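Local structure of 6-phosphogluconolactonase (Trypanosoma cruzi, 6VYE) at residues 133-138 against 191-196; 181-186 against 206-211. The protein probably hydrolyses 6-phosphogluconolactone to 6-phosphogluconate, the second step of the oxidative pentose phosphate pathway. One frame throughout, in Å; residues are numbered along the deposited sequence.

Contact 1. Residues 133-138 against 191-196; sequences KSADAY and VSVGFP
Ala135 points its methyl at strand 191-194 and meets two valines there. Its CB lies 3.9 Å from Val191 CG1 and equally 3.9 Å from Val193 CG1. Between the two valines the same methyl rests against the strand backbone, with Ala135 CB 3.6 Å from Ser192 O. The two valines are turned differently. Val191 holds CG1 anti to its backbone N (chi1 -166°), which brings that methyl beside Ala135. Its CB also sits over the helix backbone, 3.6 Å from Ala135 O. Val193 has CG1 anti to its carbonyl carbon, and only this branch reaches Ala135. Val191 faces the helix, Ser192 points away from it, and Val193 reaches the same methyl from the flank. One turn further along the helix, the backbone C of Tyr138 lies 4.5 Å from Val191 CG2, a loose contact. The Tyr138 hydroxyl is used elsewhere, bonded to Val113 O and Phe81 N. The side-chain contacts are apolar, but Val191 N is bonded to Glu139 OE1 of the same helix. Val207 of the neighbouring strand also touches Ala135 and Val191. Helix and strand run nearly antiparallel, at 154°, and their axes approach to 7.2 Å. This is the packing of an alpha/beta fold, in which helix 128-146 covers one face of the mixed sheet at its edge strand 191-194.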
# COMPACT_ATOMS: atom_id res chain seq x y z
N LYS A 133 11.78 -13.13 9.49
CA LYS A 133 11.31 -14.50 9.10
C LYS A 133 9.87 -14.42 8.57
O LYS A 133 9.54 -15.16 7.64
CB LYS A 133 11.46 -15.48 10.27
CG LYS A 133 12.89 -15.94 10.53
CD LYS A 133 13.14 -16.62 11.85
CE LYS A 133 12.28 -17.85 12.03
NZ LYS A 133 12.65 -18.55 13.28
N SER A 134 9.06 -13.53 9.14
CA SER A 134 7.67 -13.26 8.68
C SER A 134 7.67 -12.63 7.27
O SER A 134 6.88 -13.06 6.42
CB SER A 134 6.97 -12.43 9.69
OG SER A 134 5.62 -12.24 9.30
N ALA A 135 8.57 -11.68 7.00
CA ALA A 135 8.73 -11.03 5.67
C ALA A 135 9.13 -12.08 4.63
O ALA A 135 8.56 -12.04 3.52
CB ALA A 135 9.76 -9.93 5.74
N ASP A 136 10.07 -12.97 4.97
CA ASP A 136 10.55 -14.03 4.06
C ASP A 136 9.39 -15.00 3.77
O ASP A 136 9.27 -15.46 2.62
CB ASP A 136 11.76 -14.79 4.61
CG ASP A 136 13.02 -13.95 4.81
OD1 ASP A 136 13.09 -12.81 4.28
OD2 ASP A 136 13.95 -14.46 5.50
N ALA A 137 8.58 -15.32 4.78
CA ALA A 137 7.44 -16.25 4.62
C ALA A 137 6.40 -15.59 3.70
O ALA A 137 5.92 -16.29 2.79
CB ALA A 137 6.86 -16.62 5.96
N TYR A 138 6.14 -14.28 3.85
CA TYR A 138 5.15 -13.57 3.01
C TYR A 138 5.69 -13.45 1.59
O TYR A 138 4.93 -13.68 0.64
CB TYR A 138 4.76 -12.23 3.62
CG TYR A 138 3.45 -11.69 3.13
CD1 TYR A 138 2.30 -12.45 3.23
CD2 TYR A 138 3.34 -10.41 2.63
CE1 TYR A 138 1.08 -11.96 2.81
CE2 TYR A 138 2.12 -9.90 2.21
CZ TYR A 138 0.99 -10.69 2.29
OH TYR A 138 -0.23 -10.22 1.87
N VAL A 191 9.78 -7.97 -0.14
CA VAL A 191 9.20 -7.74 1.22
C VAL A 191 10.35 -7.56 2.21
O VAL A 191 11.39 -8.22 2.09
CB VAL A 191 8.33 -8.92 1.67
CG1 VAL A 191 7.48 -8.53 2.88
CG2 VAL A 191 7.47 -9.50 0.55
N SER A 192 10.20 -6.66 3.16
CA SER A 192 11.20 -6.39 4.20
C SER A 192 10.47 -5.97 5.48
O SER A 192 9.29 -6.35 5.67
CB SER A 192 12.16 -5.33 3.70
OG SER A 192 13.27 -5.23 4.57
N VAL A 193 11.14 -5.21 6.34
CA VAL A 193 10.61 -4.94 7.70
C VAL A 193 10.88 -3.48 8.03
O VAL A 193 11.72 -2.86 7.38
CB VAL A 193 11.22 -5.89 8.74
CG1 VAL A 193 10.94 -7.35 8.44
CG2 VAL A 193 12.72 -5.67 8.89
N GLY A 194 10.15 -2.96 9.00
CA GLY A 194 10.33 -1.59 9.45
C GLY A 194 9.77 -1.45 10.84
O GLY A 194 8.77 -2.16 11.17
N PHE A 195 10.45 -0.63 11.64
CA PHE A 195 9.97 -0.17 12.96
C PHE A 195 9.67 1.32 12.82
O PHE A 195 10.41 2.04 12.16
CB PHE A 195 11.01 -0.55 14.03
CG PHE A 195 10.47 -0.46 15.43
CD1 PHE A 195 9.87 -1.55 16.04
CD2 PHE A 195 10.47 0.76 16.11
CE1 PHE A 195 9.34 -1.45 17.32
CE2 PHE A 195 9.94 0.85 17.39
CZ PHE A 195 9.37 -0.25 17.99
N PRO A 196 8.58 1.84 13.42
CA PRO A 196 8.23 3.24 13.22
C PRO A 196 9.27 4.17 13.85
O PRO A 196 9.98 3.76 14.78
CB PRO A 196 6.85 3.35 13.88
CG PRO A 196 6.83 2.23 14.89
CD PRO A 196 7.61 1.12 14.24

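Contact 2. Residues 181-186 against 206-211; sequences SQAESE and RVTLTP. With PO4 (phosphate ion), chain D.
The contact joins a loop of two overlapping type I beta turns (Ser181 to Glu184, Ala183 to Glu186) to strand 206-209, second from the edge of the sheet, and to what follows it, where Thr210 is the N-cap of helix 211-215. Ala183 points its methyl at the strand, and its CB meets Thr208 CG2 at 3.7 Å. Thr208 OG1 is anti to the backbone N (chi1 -176°), which sets CG2 between that N and the carbonyl carbon, facing Ala183. Thr208 OG1 donates to Leu209 O at 2.8 Å, using a lone pair within the carbonyl plane, and is also bonded to Ser176 N. The Glu186 and Thr210 side chains run alongside each other, with Glu186 CG 3.7 Å from Thr210 CG2. Glu186 OE2 accepts from His188 N and Arg189 N. Thr210 OG1 is bonded to Arg189 O and to Thr213 OG1 of the helix. The ring of Pro211 packs on the turn backbone, its CD 3.2 Å from Ala183 O. Glu186 O is buried without a polar partner. At the strand's other end Arg206 grips a phosphate edge-on, with NH1 2.9 Å from its O1 and NH2 2.6 Å from its O4. The ion, probably from the crystallisation liquor, also bonds His173 NE2 and Arg85 NH2 and may mark the substrate phosphate site. Strand 206-209 lies between strands 77-85 and 191-194, with helix 128-146 packed against Val207 and Leu209.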
# COMPACT_ATOMS: atom_id res chain seq x y z
N SER A 181 14.75 2.30 8.20
CA SER A 181 14.29 0.89 8.17
C SER A 181 15.12 0.11 7.16
O SER A 181 15.63 0.71 6.16
CB SER A 181 12.83 0.80 7.85
OG SER A 181 12.59 1.28 6.54
N GLN A 182 15.16 -1.20 7.40
CA GLN A 182 15.65 -2.26 6.48
C GLN A 182 14.98 -2.05 5.11
O GLN A 182 15.65 -2.26 4.10
CB GLN A 182 15.36 -3.62 7.12
CG GLN A 182 16.13 -3.88 8.44
CD GLN A 182 15.59 -3.27 9.73
OE1 GLN A 182 14.50 -2.65 9.79
NE2 GLN A 182 16.35 -3.44 10.81
N ALA A 183 13.72 -1.62 5.05
CA ALA A 183 12.99 -1.37 3.78
C ALA A 183 13.41 -0.06 3.10
O ALA A 183 13.09 0.12 1.88
CB ALA A 183 11.52 -1.35 4.09
N GLU A 184 14.00 0.90 3.84
CA GLU A 184 14.10 2.30 3.38
C GLU A 184 14.49 2.37 1.90
O GLU A 184 13.82 3.14 1.18
CB GLU A 184 15.14 3.11 4.16
CG GLU A 184 15.38 4.50 3.58
CD GLU A 184 16.43 5.32 4.33
OE1 GLU A 184 16.74 4.98 5.47
OE2 GLU A 184 16.92 6.30 3.76
N SER A 185 15.52 1.63 1.46
CA SER A 185 16.08 1.67 0.08
C SER A 185 16.12 0.27 -0.55
O SER A 185 16.93 0.07 -1.48
CB SER A 185 17.48 2.28 0.07
OG SER A 185 17.63 3.25 1.10
N GLU A 186 15.35 -0.69 -0.03
CA GLU A 186 15.55 -2.12 -0.40
C GLU A 186 15.15 -2.32 -1.86
O GLU A 186 13.96 -2.03 -2.20
CB GLU A 186 14.79 -3.04 0.55
CG GLU A 186 14.86 -4.51 0.15
CD GLU A 186 16.25 -5.14 0.08
OE1 GLU A 186 16.77 -5.53 1.15
OE2 GLU A 186 16.76 -5.35 -1.05
N ARG A 206 6.91 -4.13 11.77
CA ARG A 206 5.99 -4.32 10.63
C ARG A 206 6.71 -5.09 9.54
O ARG A 206 7.97 -5.00 9.46
CB ARG A 206 5.47 -3.00 10.09
CG ARG A 206 4.61 -2.24 11.09
CD ARG A 206 5.39 -1.10 11.65
NE ARG A 206 4.57 -0.25 12.48
CZ ARG A 206 3.89 0.80 12.08
NH1 ARG A 206 3.81 1.10 10.80
NH2 ARG A 206 3.21 1.51 12.97
N VAL A 207 5.94 -5.89 8.82
CA VAL A 207 6.36 -6.49 7.54
C VAL A 207 5.81 -5.53 6.49
O VAL A 207 4.71 -5.03 6.73
CB VAL A 207 5.81 -7.93 7.40
CG1 VAL A 207 6.13 -8.52 6.04
CG2 VAL A 207 6.35 -8.81 8.52
N THR A 208 6.57 -5.24 5.44
CA THR A 208 6.21 -4.22 4.44
C THR A 208 6.73 -4.66 3.08
O THR A 208 7.81 -5.29 3.02
CB THR A 208 6.72 -2.81 4.84
OG1 THR A 208 6.26 -1.86 3.88
CG2 THR A 208 8.23 -2.70 4.93
N LEU A 209 5.99 -4.30 2.05
CA LEU A 209 6.48 -4.31 0.67
C LEU A 209 7.55 -3.23 0.57
O LEU A 209 7.53 -2.23 1.37
CB LEU A 209 5.35 -4.05 -0.33
CG LEU A 209 4.20 -5.07 -0.34
CD1 LEU A 209 3.20 -4.68 -1.43
CD2 LEU A 209 4.68 -6.51 -0.52
N THR A 210 8.46 -3.45 -0.37
CA THR A 210 9.67 -2.63 -0.54
C THR A 210 9.40 -1.62 -1.64
O THR A 210 8.46 -1.75 -2.43
CB THR A 210 10.86 -3.55 -0.82
OG1 THR A 210 10.57 -4.29 -2.02
CG2 THR A 210 11.12 -4.47 0.35
N PRO A 211 10.25 -0.58 -1.75
CA PRO A 211 10.17 0.32 -2.90
C PRO A 211 10.21 -0.43 -4.24
O PRO A 211 9.41 -0.14 -5.10
CB PRO A 211 11.34 1.29 -2.65
CG PRO A 211 11.51 1.28 -1.15
CD PRO A 211 11.26 -0.18 -0.76
P PO4 D . 1.53 3.79 10.39
O1 PO4 D . 2.35 3.08 9.27
O2 PO4 D . 0.16 4.08 9.88
O3 PO4 D . 2.15 5.11 10.77
O4 PO4 D . 1.51 2.88 11.61

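In the fold
Both contacts are largely buried and meet at neighbouring antiparallel strands of one mixed sheet. Contact 1 uses the edge strand 191-194, and contact 2 the next one in, 206-209. Backbone bonds join them, Ser192 N to Thr208 O and Gly194 O to Arg206 N, and Val191 CG1 packs on Val207 CG1 at 3.4 Å. The partners differ. In contact 1 a regular helix supplies one alanine methyl, against two valines. In contact 2 an irregular loop offers carbonyls, a methyl and a glutamate chain to threonines and a proline. Strand 206-209 of contact 2 also carries Arg206, away from the loop, which holds the phosphate; contact 1 holds no bound group.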